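PDB 7PBG: FAD-binding oxidoreductase from Gulosibacter chungangensis, which oxidises 4-ethylphenol and related 4-alkylphenols, probably dehydrogenating them to products such as 4-vinylphenol, with the help of a covalently attached FAD. Local coordinates for residues A[38-46]-A[89-97]; A[53-64]-A[100-111]. All coordinates share one frame; numbering follows the deposited sequence.

Contact 1: residues A[38-46]-A[89-97]; sequences VSEYDDKFP and NLGYGGSSP. With FAD (flavin-adenine dinucleotide), chain C.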
loop_
_atom_site.group_PDB
_atom_site.type_symbol
_atom_site.label_atom_id
_atom_site.label_comp_id
_atom_site.label_asym_id
_atom_site.label_seq_id
_atom_site.Cartn_x
_atom_site.Cartn_y
_atom_site.Cartn_z
ATOM N N VAL A 38 17.096 -22.448 -24.442
ATOM C CA VAL A 38 16.443 -21.107 -24.473
ATOM C C VAL A 38 14.952 -21.227 -24.831
ATOM O O VAL A 38 14.146 -20.438 -24.295
ATOM C CB VAL A 38 17.181 -20.112 -25.368
ATOM C CG1 VAL A 38 16.554 -18.728 -25.328
ATOM C CG2 VAL A 38 18.652 -20.025 -24.996
ATOM N N SER A 39 14.569 -22.188 -25.682
ATOM C CA SER A 39 13.189 -22.314 -26.206
ATOM C C SER A 39 12.235 -22.664 -25.071
ATOM O O SER A 39 11.045 -22.346 -25.205
ATOM C CB SER A 39 13.089 -23.323 -27.355
ATOM O OG SER A 39 13.477 -24.613 -26.940
ATOM N N GLU A 40 12.748 -23.297 -24.021
ATOM C CA GLU A 40 11.991 -23.567 -22.771
ATOM C C GLU A 40 11.379 -22.251 -22.247
ATOM O O GLU A 40 10.379 -22.313 -21.497
ATOM C CB GLU A 40 12.930 -24.180 -21.741
ATOM C CG GLU A 40 12.254 -24.640 -20.467
ATOM C CD GLU A 40 13.134 -25.545 -19.605
ATOM O OE1 GLU A 40 13.803 -26.450 -20.175
ATOM O OE2 GLU A 40 13.165 -25.348 -18.369
ATOM N N TYR A 41 12.011 -21.124 -22.538
ATOM C CA TYR A 41 11.663 -19.805 -21.931
ATOM C C TYR A 41 10.824 -18.997 -22.919
ATOM O O TYR A 41 10.483 -17.851 -22.598
ATOM C CB TYR A 41 12.919 -19.071 -21.435
ATOM C CG TYR A 41 13.546 -19.722 -20.240
ATOM C CD1 TYR A 41 13.126 -19.430 -18.956
ATOM C CD2 TYR A 41 14.477 -20.740 -20.410
ATOM C CE1 TYR A 41 13.711 -20.029 -17.850
ATOM C CE2 TYR A 41 15.059 -21.351 -19.320
ATOM C CZ TYR A 41 14.672 -21.006 -18.035
ATOM O OH TYR A 41 15.240 -21.636 -16.957
ATOM N N ASP A 42 10.534 -19.517 -24.112
ATOM C CA ASP A 42 9.522 -18.880 -24.994
ATOM C C ASP A 42 8.126 -19.009 -24.342
ATOM O O ASP A 42 7.885 -19.922 -23.549
ATOM C CB ASP A 42 9.511 -19.536 -26.376
ATOM C CG ASP A 42 10.809 -19.359 -27.155
ATOM O OD1 ASP A 42 11.630 -18.467 -26.777
ATOM O OD2 ASP A 42 10.967 -20.106 -28.155
ATOM N N ASP A 43 7.221 -18.084 -24.659
ATOM C CA ASP A 43 5.876 -18.062 -24.062
ATOM C C ASP A 43 5.214 -19.415 -24.326
ATOM O O ASP A 43 5.128 -19.818 -25.513
ATOM C CB ASP A 43 5.079 -16.906 -24.684
ATOM C CG ASP A 43 3.739 -16.594 -24.068
ATOM O OD1 ASP A 43 3.306 -17.382 -23.163
ATOM O OD2 ASP A 43 3.139 -15.510 -24.478
ATOM N N LYS A 44 4.671 -20.058 -23.283
ATOM C CA LYS A 44 3.913 -21.314 -23.462
ATOM C C LYS A 44 2.601 -21.068 -24.206
ATOM O O LYS A 44 2.127 -22.007 -24.900
ATOM C CB LYS A 44 3.633 -21.983 -22.119
ATOM C CG LYS A 44 4.855 -22.320 -21.290
ATOM C CD LYS A 44 5.864 -23.170 -22.005
ATOM C CE LYS A 44 6.930 -23.742 -21.085
ATOM N NZ LYS A 44 8.046 -24.311 -21.878
ATOM N N PHE A 45 2.018 -19.857 -24.052
ATOM C CA PHE A 45 0.695 -19.428 -24.583
ATOM C C PHE A 45 0.890 -18.195 -25.431
ATOM O O PHE A 45 0.330 -17.122 -25.175
ATOM C CB PHE A 45 -0.337 -19.151 -23.487
ATOM C CG PHE A 45 -0.659 -20.271 -22.541
ATOM C CD1 PHE A 45 -0.257 -21.581 -22.755
ATOM C CD2 PHE A 45 -1.346 -19.970 -21.380
ATOM C CE1 PHE A 45 -0.588 -22.576 -21.851
ATOM C CE2 PHE A 45 -1.665 -20.966 -20.478
ATOM C CZ PHE A 45 -1.297 -22.255 -20.710
ATOM N N PRO A 46 1.583 -18.369 -26.576
ATOM C CA PRO A 46 1.735 -17.278 -27.531
ATOM C C PRO A 46 0.430 -16.944 -28.246
ATOM O O PRO A 46 -0.458 -17.750 -28.379
ATOM C CB PRO A 46 2.771 -17.849 -28.495
ATOM C CG PRO A 46 2.444 -19.310 -28.525
ATOM C CD PRO A 46 2.173 -19.626 -27.063
ATOM N N ASN A 89 4.415 -16.769 -15.814
ATOM C CA ASN A 89 3.371 -15.709 -15.924
ATOM C C ASN A 89 2.424 -16.057 -17.088
ATOM O O ASN A 89 2.225 -15.221 -17.970
ATOM C CB ASN A 89 4.043 -14.353 -16.016
ATOM C CG ASN A 89 3.131 -13.195 -15.658
ATOM O OD1 ASN A 89 2.177 -13.356 -14.874
ATOM N ND2 ASN A 89 3.416 -12.032 -16.213
ATOM N N LEU A 90 1.855 -17.266 -17.066
ATOM C CA LEU A 90 0.947 -17.768 -18.103
ATOM C C LEU A 90 -0.242 -16.832 -18.211
ATOM O O LEU A 90 -0.821 -16.449 -17.159
ATOM C CB LEU A 90 0.491 -19.179 -17.750
ATOM C CG LEU A 90 1.595 -20.226 -17.779
ATOM C CD1 LEU A 90 0.990 -21.527 -17.327
ATOM C CD2 LEU A 90 2.246 -20.355 -19.148
ATOM N N GLY A 91 -0.587 -16.498 -19.452
ATOM C CA GLY A 91 -1.697 -15.602 -19.793
ATOM C C GLY A 91 -1.271 -14.160 -19.926
ATOM O O GLY A 91 -2.136 -13.322 -20.345
ATOM N N TYR A 92 0.015 -13.871 -19.609
ATOM C CA TYR A 92 0.574 -12.504 -19.605
ATOM C C TYR A 92 1.926 -12.520 -20.311
ATOM O O TYR A 92 2.589 -11.482 -20.314
ATOM C CB TYR A 92 0.658 -11.971 -18.173
ATOM C CG TYR A 92 -0.700 -11.856 -17.516
ATOM C CD1 TYR A 92 -1.592 -10.827 -17.810
ATOM C CD2 TYR A 92 -1.001 -12.681 -16.462
ATOM C CE1 TYR A 92 -2.824 -10.740 -17.157
ATOM C CE2 TYR A 92 -2.209 -12.603 -15.795
ATOM C CZ TYR A 92 -3.095 -11.578 -16.096
ATOM O OH TYR A 92 -4.270 -11.563 -15.419
ATOM N N GLY A 93 2.338 -13.652 -20.873
ATOM C CA GLY A 93 3.586 -13.730 -21.638
ATOM C C GLY A 93 4.495 -14.840 -21.152
ATOM O O GLY A 93 5.516 -15.019 -21.769
ATOM N N GLY A 94 4.162 -15.533 -20.058
ATOM C CA GLY A 94 5.011 -16.617 -19.543
ATOM C C GLY A 94 6.345 -16.074 -19.074
ATOM O O GLY A 94 6.350 -15.253 -18.140
ATOM N N SER A 95 7.450 -16.570 -19.624
ATOM C CA SER A 95 8.823 -16.081 -19.332
ATOM C C SER A 95 9.331 -15.203 -20.476
ATOM O O SER A 95 10.494 -14.794 -20.439
ATOM C CB SER A 95 9.739 -17.246 -19.086
ATOM O OG SER A 95 9.692 -18.142 -20.192
ATOM N N SER A 96 8.474 -14.821 -21.413
ATOM C CA SER A 96 8.929 -14.180 -22.663
ATOM C C SER A 96 9.201 -12.707 -22.385
ATOM O O SER A 96 8.492 -12.053 -21.633
ATOM C CB SER A 96 7.978 -14.405 -23.824
ATOM O OG SER A 96 6.739 -13.720 -23.736
ATOM N N PRO A 97 10.266 -12.159 -23.015
ATOM C CA PRO A 97 10.596 -10.747 -22.917
ATOM C C PRO A 97 9.752 -9.937 -23.893
ATOM O O PRO A 97 9.175 -10.477 -24.837
ATOM C CB PRO A 97 12.060 -10.762 -23.376
ATOM C CG PRO A 97 12.056 -11.784 -24.456
ATOM C CD PRO A 97 11.141 -12.878 -23.932
HETATM P PA FAD C . 7.156 -14.515 -12.811
HETATM O O1A FAD C . 6.850 -14.973 -14.200
HETATM O O2A FAD C . 8.447 -14.963 -12.171
HETATM O O5B FAD C . 7.138 -12.947 -12.806
HETATM C C5B FAD C . 6.120 -12.205 -13.460
HETATM C C4B FAD C . 6.709 -10.875 -13.865
HETATM O O4B FAD C . 7.089 -10.103 -12.688
HETATM C C3B FAD C . 7.999 -10.935 -14.699
HETATM O O3B FAD C . 7.715 -11.150 -16.079
HETATM C C2B FAD C . 8.678 -9.601 -14.353
HETATM O O2B FAD C . 8.101 -8.568 -15.130
HETATM C C1B FAD C . 8.342 -9.466 -12.871
HETATM N N9A FAD C . 9.295 -10.075 -11.980
HETATM C C8A FAD C . 9.172 -11.294 -11.391
HETATM N N7A FAD C . 10.181 -11.569 -10.617
HETATM C C5A FAD C . 11.041 -10.505 -10.752
HETATM C C6A FAD C . 12.260 -10.201 -10.138
HETATM N N6A FAD C . 12.888 -11.037 -9.302
HETATM N N1A FAD C . 12.848 -9.034 -10.487
HETATM C C2A FAD C . 12.197 -8.201 -11.339
HETATM N N3A FAD C . 11.030 -8.372 -11.947
HETATM C C4A FAD C . 10.499 -9.564 -11.605
HETATM N N1 FAD C . -2.496 -14.944 -11.246
HETATM C C2 FAD C . -2.867 -14.461 -10.073
HETATM O O2 FAD C . -2.277 -13.473 -9.565
HETATM N N3 FAD C . -3.826 -15.056 -9.338
HETATM C C4 FAD C . -4.537 -16.132 -9.787
HETATM O O4 FAD C . -5.362 -16.685 -9.035
HETATM C C4X FAD C . -4.217 -16.644 -11.031
HETATM N N5 FAD C . -4.909 -17.663 -11.466
HETATM C C5X FAD C . -4.561 -18.158 -12.699
HETATM C C6 FAD C . -5.272 -19.267 -13.179
HETATM C C7 FAD C . -4.956 -19.870 -14.381
HETATM C C7M FAD C . -5.743 -21.077 -14.846
HETATM C C8 FAD C . -3.878 -19.350 -15.130
HETATM C C8M FAD C . -3.498 -19.968 -16.441
HETATM C C9 FAD C . -3.194 -18.237 -14.686
HETATM C C9A FAD C . -3.498 -17.620 -13.458
HETATM N N10 FAD C . -2.788 -16.535 -12.952
HETATM C C10 FAD C . -3.120 -16.017 -11.709
HETATM C "C1'" FAD C . -1.607 -15.969 -13.654
HETATM C "C2'" FAD C . -0.281 -16.634 -13.250
HETATM O "O2'" FAD C . -0.423 -18.093 -13.171
HETATM C "C3'" FAD C . 0.280 -16.202 -11.879
HETATM O "O3'" FAD C . 0.154 -14.811 -11.719
HETATM C "C4'" FAD C . 1.739 -16.594 -11.607
HETATM O "O4'" FAD C . 1.975 -16.655 -10.192
HETATM C "C5'" FAD C . 2.692 -15.624 -12.250
HETATM O "O5'" FAD C . 3.919 -16.258 -12.636
HETATM P P FAD C . 5.180 -16.299 -11.659
HETATM O O1P FAD C . 6.083 -17.409 -12.110
HETATM O O2P FAD C . 4.636 -16.349 -10.267
HETATM O O3P FAD C . 5.897 -14.887 -11.885
HETATM O O HOH W 1 8.678 -20.730 -20.100
HETATM O O HOH W 2 6.468 -19.168 -20.965
HETATM O O HOH W 3 1.231 -16.144 -21.660
HETATM O O HOH W 4 4.565 -14.106 -26.214
#

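Contact 2: residues A[53-64]-A[100-111]; sequences FKGSAVIWPGST and TGTVLLHLGKRM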
loop_
_atom_site.group_PDB
_atom_site.type_symbol
_atom_site.label_atom_id
_atom_site.label_comp_id
_atom_site.label_asym_id
_atom_site.label_seq_id
_atom_site.Cartn_x
_atom_site.Cartn_y
_atom_site.Cartn_z
ATOM N N PHE A 53 8.989 -11.692 -29.106
ATOM C CA PHE A 53 9.027 -12.061 -27.672
ATOM C C PHE A 53 9.925 -13.298 -27.507
ATOM O O PHE A 53 9.763 -14.011 -26.528
ATOM C CB PHE A 53 7.617 -12.338 -27.137
ATOM C CG PHE A 53 6.611 -11.260 -27.502
ATOM C CD1 PHE A 53 6.824 -9.953 -27.110
ATOM C CD2 PHE A 53 5.498 -11.541 -28.274
ATOM C CE1 PHE A 53 5.933 -8.948 -27.461
ATOM C CE2 PHE A 53 4.614 -10.533 -28.645
ATOM C CZ PHE A 53 4.845 -9.231 -28.265
ATOM N N LYS A 54 10.870 -13.529 -28.409
ATOM C CA LYS A 54 11.793 -14.695 -28.264
ATOM C C LYS A 54 13.135 -14.208 -27.724
ATOM O O LYS A 54 13.871 -13.483 -28.460
ATOM C CB LYS A 54 11.929 -15.492 -29.569
ATOM C CG LYS A 54 10.615 -16.026 -30.125
ATOM C CD LYS A 54 10.225 -17.354 -29.665
ATOM C CE LYS A 54 8.914 -17.824 -30.268
ATOM N NZ LYS A 54 9.108 -18.393 -31.625
ATOM N N GLY A 55 13.521 -14.684 -26.531
ATOM C CA GLY A 55 14.811 -14.307 -25.934
ATOM C C GLY A 55 15.979 -14.969 -26.666
ATOM O O GLY A 55 15.757 -15.976 -27.394
ATOM N N SER A 56 17.185 -14.446 -26.457
ATOM C CA SER A 56 18.432 -14.855 -27.149
ATOM C C SER A 56 19.181 -15.871 -26.316
ATOM O O SER A 56 19.990 -16.644 -26.878
ATOM C CB SER A 56 19.323 -13.692 -27.398
ATOM O OG SER A 56 19.569 -12.975 -26.177
ATOM N N ALA A 57 19.026 -15.793 -24.996
ATOM C CA ALA A 57 19.889 -16.533 -24.074
ATOM C C ALA A 57 19.169 -16.538 -22.736
ATOM O O ALA A 57 18.276 -15.685 -22.527
ATOM C CB ALA A 57 21.250 -15.891 -23.971
ATOM N N VAL A 58 19.545 -17.482 -21.914
ATOM C CA VAL A 58 19.080 -17.490 -20.507
ATOM C C VAL A 58 20.276 -17.656 -19.604
ATOM O O VAL A 58 21.183 -18.447 -19.907
ATOM C CB VAL A 58 17.975 -18.533 -20.268
ATOM C CG1 VAL A 58 18.424 -19.988 -20.453
ATOM C CG2 VAL A 58 17.410 -18.337 -18.885
ATOM N N ILE A 59 20.254 -16.912 -18.501
ATOM C CA ILE A 59 21.309 -16.970 -17.472
ATOM C C ILE A 59 20.628 -17.340 -16.159
ATOM O O ILE A 59 19.569 -16.785 -15.844
ATOM C CB ILE A 59 22.045 -15.628 -17.356
ATOM C CG1 ILE A 59 22.629 -15.181 -18.696
ATOM C CG2 ILE A 59 23.086 -15.712 -16.253
ATOM C CD1 ILE A 59 23.295 -13.818 -18.667
ATOM N N TRP A 60 21.278 -18.219 -15.425
ATOM C CA TRP A 60 20.858 -18.679 -14.092
ATOM C C TRP A 60 21.793 -18.079 -13.063
ATOM O O TRP A 60 22.769 -18.699 -12.635
ATOM C CB TRP A 60 20.904 -20.207 -14.094
ATOM C CG TRP A 60 19.943 -20.801 -15.062
ATOM C CD1 TRP A 60 18.655 -20.428 -15.277
ATOM C CD2 TRP A 60 20.190 -21.910 -15.941
ATOM N NE1 TRP A 60 18.072 -21.238 -16.218
ATOM C CE2 TRP A 60 18.985 -22.154 -16.647
ATOM C CE3 TRP A 60 21.302 -22.723 -16.182
ATOM C CZ2 TRP A 60 18.870 -23.152 -17.609
ATOM C CZ3 TRP A 60 21.181 -23.729 -17.121
ATOM C CH2 TRP A 60 19.975 -23.947 -17.798
ATOM N N PRO A 61 21.541 -16.840 -12.609
ATOM C CA PRO A 61 22.359 -16.270 -11.570
ATOM C C PRO A 61 22.213 -16.981 -10.223
ATOM O O PRO A 61 21.123 -17.475 -9.929
ATOM C CB PRO A 61 21.910 -14.807 -11.439
ATOM C CG PRO A 61 20.726 -14.639 -12.349
ATOM C CD PRO A 61 20.466 -15.948 -13.063
ATOM N N GLY A 62 23.308 -16.995 -9.465
ATOM C CA GLY A 62 23.443 -17.778 -8.227
ATOM C C GLY A 62 23.282 -16.939 -6.978
ATOM O O GLY A 62 23.220 -17.544 -5.888
ATOM N N SER A 63 23.200 -15.608 -7.108
ATOM C CA SER A 63 23.337 -14.648 -5.982
ATOM C C SER A 63 23.008 -13.236 -6.455
ATOM O O SER A 63 23.095 -12.964 -7.664
ATOM C CB SER A 63 24.694 -14.663 -5.387
ATOM O OG SER A 63 25.612 -14.072 -6.290
ATOM N N THR A 64 22.710 -12.348 -5.525
ATOM C CA THR A 64 22.568 -10.902 -5.804
ATOM C C THR A 64 23.843 -10.412 -6.541
ATOM O O THR A 64 23.721 -9.645 -7.524
ATOM C CB THR A 64 22.356 -10.135 -4.503
ATOM O OG1 THR A 64 21.186 -10.701 -3.887
ATOM C CG2 THR A 64 22.154 -8.648 -4.771
ATOM N N THR A 100 12.416 -9.082 -28.927
ATOM C CA THR A 100 13.164 -10.208 -29.501
ATOM C C THR A 100 14.664 -10.016 -29.182
ATOM O O THR A 100 15.128 -8.893 -29.355
ATOM C CB THR A 100 12.879 -10.275 -31.003
ATOM O OG1 THR A 100 11.477 -10.493 -31.146
ATOM C CG2 THR A 100 13.702 -11.362 -31.654
ATOM N N GLY A 101 15.375 -11.065 -28.750
ATOM C CA GLY A 101 16.833 -11.030 -28.544
ATOM C C GLY A 101 17.202 -10.606 -27.131
ATOM O O GLY A 101 18.396 -10.619 -26.811
ATOM N N THR A 102 16.203 -10.409 -26.252
ATOM C CA THR A 102 16.471 -10.053 -24.843
ATOM C C THR A 102 17.178 -11.238 -24.207
ATOM O O THR A 102 16.810 -12.368 -24.528
ATOM C CB THR A 102 15.195 -9.609 -24.150
ATOM O OG1 THR A 102 14.784 -8.412 -24.826
ATOM C CG2 THR A 102 15.371 -9.352 -22.654
ATOM N N VAL A 103 18.162 -10.963 -23.360
ATOM C CA VAL A 103 18.806 -12.007 -22.527
ATOM C C VAL A 103 17.894 -12.207 -21.312
ATOM O O VAL A 103 17.622 -11.207 -20.617
ATOM C CB VAL A 103 20.231 -11.603 -22.145
ATOM C CG1 VAL A 103 20.804 -12.502 -21.083
ATOM C CG2 VAL A 103 21.145 -11.561 -23.372
ATOM N N LEU A 104 17.496 -13.435 -21.027
ATOM C CA LEU A 104 16.573 -13.720 -19.894
ATOM C C LEU A 104 17.384 -14.067 -18.650
ATOM O O LEU A 104 18.426 -14.823 -18.767
ATOM C CB LEU A 104 15.660 -14.855 -20.305
ATOM C CG LEU A 104 15.030 -14.712 -21.698
ATOM C CD1 LEU A 104 14.053 -15.841 -21.924
ATOM C CD2 LEU A 104 14.324 -13.384 -21.850
ATOM N N LEU A 105 16.961 -13.529 -17.499
ATOM C CA LEU A 105 17.554 -13.910 -16.199
ATOM C C LEU A 105 16.490 -14.716 -15.463
ATOM O O LEU A 105 15.583 -14.121 -14.960
ATOM C CB LEU A 105 17.960 -12.686 -15.371
ATOM C CG LEU A 105 19.270 -12.016 -15.750
ATOM C CD1 LEU A 105 19.390 -11.756 -17.238
ATOM C CD2 LEU A 105 19.494 -10.751 -14.927
ATOM N N HIS A 106 16.648 -16.034 -15.370
ATOM C CA HIS A 106 15.756 -16.860 -14.532
ATOM C C HIS A 106 16.378 -16.967 -13.134
ATOM O O HIS A 106 17.144 -17.895 -12.880
ATOM C CB HIS A 106 15.492 -18.182 -15.221
ATOM C CG HIS A 106 14.595 -19.064 -14.443
ATOM N ND1 HIS A 106 14.532 -20.392 -14.662
ATOM C CD2 HIS A 106 13.811 -18.797 -13.389
ATOM C CE1 HIS A 106 13.696 -20.935 -13.786
ATOM N NE2 HIS A 106 13.231 -19.975 -13.007
ATOM N N LEU A 107 16.000 -16.044 -12.261
ATOM C CA LEU A 107 16.555 -15.937 -10.909
ATOM C C LEU A 107 16.204 -17.172 -10.095
ATOM O O LEU A 107 17.023 -17.566 -9.284
ATOM C CB LEU A 107 16.075 -14.655 -10.226
ATOM C CG LEU A 107 17.003 -13.459 -10.451
ATOM C CD1 LEU A 107 16.850 -12.889 -11.831
ATOM C CD2 LEU A 107 16.813 -12.406 -9.377
ATOM N N GLY A 108 14.985 -17.690 -10.269
ATOM C CA GLY A 108 14.451 -18.692 -9.351
ATOM C C GLY A 108 15.114 -20.052 -9.543
ATOM O O GLY A 108 14.956 -20.890 -8.658
ATOM N N LYS A 109 15.798 -20.304 -10.652
ATOM C CA LYS A 109 16.436 -21.626 -10.895
ATOM C C LYS A 109 17.358 -21.925 -9.700
ATOM O O LYS A 109 17.273 -23.058 -9.156
ATOM C CB LYS A 109 17.174 -21.602 -12.243
ATOM C CG LYS A 109 17.987 -22.855 -12.581
ATOM C CD LYS A 109 17.428 -23.773 -13.609
ATOM C CE LYS A 109 18.091 -25.142 -13.585
ATOM N NZ LYS A 109 19.235 -25.209 -14.519
ATOM N N ARG A 110 18.227 -20.965 -9.314
ATOM C CA ARG A 110 19.240 -21.161 -8.249
ATOM C C ARG A 110 18.952 -20.313 -7.008
ATOM O O ARG A 110 19.405 -20.698 -5.908
ATOM C CB ARG A 110 20.617 -20.823 -8.806
ATOM C CG ARG A 110 20.970 -21.730 -9.968
ATOM C CD ARG A 110 22.258 -21.314 -10.604
ATOM N NE ARG A 110 23.360 -21.406 -9.658
ATOM C CZ ARG A 110 24.495 -20.710 -9.732
ATOM N NH1 ARG A 110 24.696 -19.877 -10.732
ATOM N NH2 ARG A 110 25.460 -20.928 -8.853
ATOM N N MET A 111 18.307 -19.160 -7.143
ATOM C CA MET A 111 18.066 -18.293 -5.974
ATOM C C MET A 111 16.696 -18.649 -5.402
ATOM O O MET A 111 15.703 -17.981 -5.788
ATOM C CB MET A 111 18.144 -16.832 -6.405
ATOM C CG MET A 111 19.538 -16.489 -6.932
ATOM S SD MET A 111 19.655 -14.806 -7.611
ATOM C CE MET A 111 19.539 -13.857 -6.099
HETATM O O HOH W 5 19.173 -18.977 -11.259
#

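Contact 1: residues A[38-46]-A[89-97]
Ser95 donates its hydroxyl to the carbonyl of Tyr41, OG to O 2.5 Å, in the one direct hydrogen bond between 38-46 and 89-97. OG, held between its own backbone N and carbonyl carbon (chi1 55°), points to Tyr41 and meets O from above the carbonyl plane, not on a lone pair. The other polar links run through water. One water donates to both Glu40 O and Ser95 OG; a second joins Asp42 O to Ser95 N; a third donates a hydrogen bond to Asp43 OD1, 2.8 Å away, and accepts from the backbone N of Gly91 and of Gly93.

The Asp43 carboxylate, swung anti to its backbone N (chi1 -172°), lies against Gly93, its CG 3.3 Å from Gly93 O. OD1 also accepts from Phe45 N, 2.9 Å away and above the carboxylate plane, closing an Asx turn, while OD2 is hydrogen-bonded to His479 NE2. Gly93 O is gripped twice by Ser96, through its N and through OG at 2.7 Å. Gly93 and Gly94 form a G1 bulge opposite Asn89, and a side chain on Gly94 would press on Asp43 OD1.

Leu90 makes the main apolar contact. Its CD2 stands over the centre of one face of the Phe45 ring, 4.2 Å from the centroid, and also touches Lys44 CB at 3.7 Å. The Phe45 ring packs edge-to-face with His395, the residue to which FAD is covalently attached.

Asn89, Leu90 and Gly94 belong to the FAD pocket, so segment 38-46 backs the glycine-rich loop beside the cofactor, its polar links to that loop made chiefly through water and the Asp43 carboxylate.

Contact 2: residues A[53-64]-A[100-111]
Lys54 O takes the N-H of Gly101 at 2.9 Å, the first of a run of backbone bonds joining 53-64 to 100-111. Thr102 O accepts from Ser56 N, and Ser56 OG turns back to Gly101 O, 2.7 Å away and above that carbonyl plane. Parallel strand pairing follows: Leu104 N to Ala57 O, 2.8 Å and nearly straight at 174°, then Ile59 N to Leu104 O, and His106 N to Ile59 O. Beyond the strands Arg110 NH1 donates to Trp60 O at 3.0 Å, in the guanidinium plane, while Gly62 CA lies over one face of that group; a water accepts from Arg110 N. Buried Ser63 N has no partner.

Lys109, bent at chi2 (106°), lays its chain over the Trp60 indole and sets NZ 3.4 Å from the centroid of the six-membered ring, a cation-pi contact. Trp60 NE1 and His106 ND1 are both hydrogen-bonded to Tyr41 OH. A leucine in place of Trp60 would probably leave the Lys109 ammonium without its aromatic face and cost Tyr41 OH one partner.

Strand 57-59 lies between 31-32 and 103-106, which in turn pairs with 81-84; helix 12-26 packs on Ala57, Ile59 and Val103, and helix 64-77 on Ile59 and Pro61.

The two contacts lie about 13 Å apart, centre to centre, on the same side of the chain's centre, and their segments alternate along the sequence: 38-46, 53-64, 89-97, 100-111. Helix 35-39 thus leads into strand 57-59, while the loop of 89-97 leaves strand 81-84 and returns through 103-106 to the same four-stranded mixed sheet. Tyr41 of contact 1 joins them directly by its bonds into contact 2, and Pro97 packs on Phe53. Contact 2 is the central parallel pair of that sheet, within the FAD-binding domain, and contact 1 joins the loops beside it, one of which reaches the FAD.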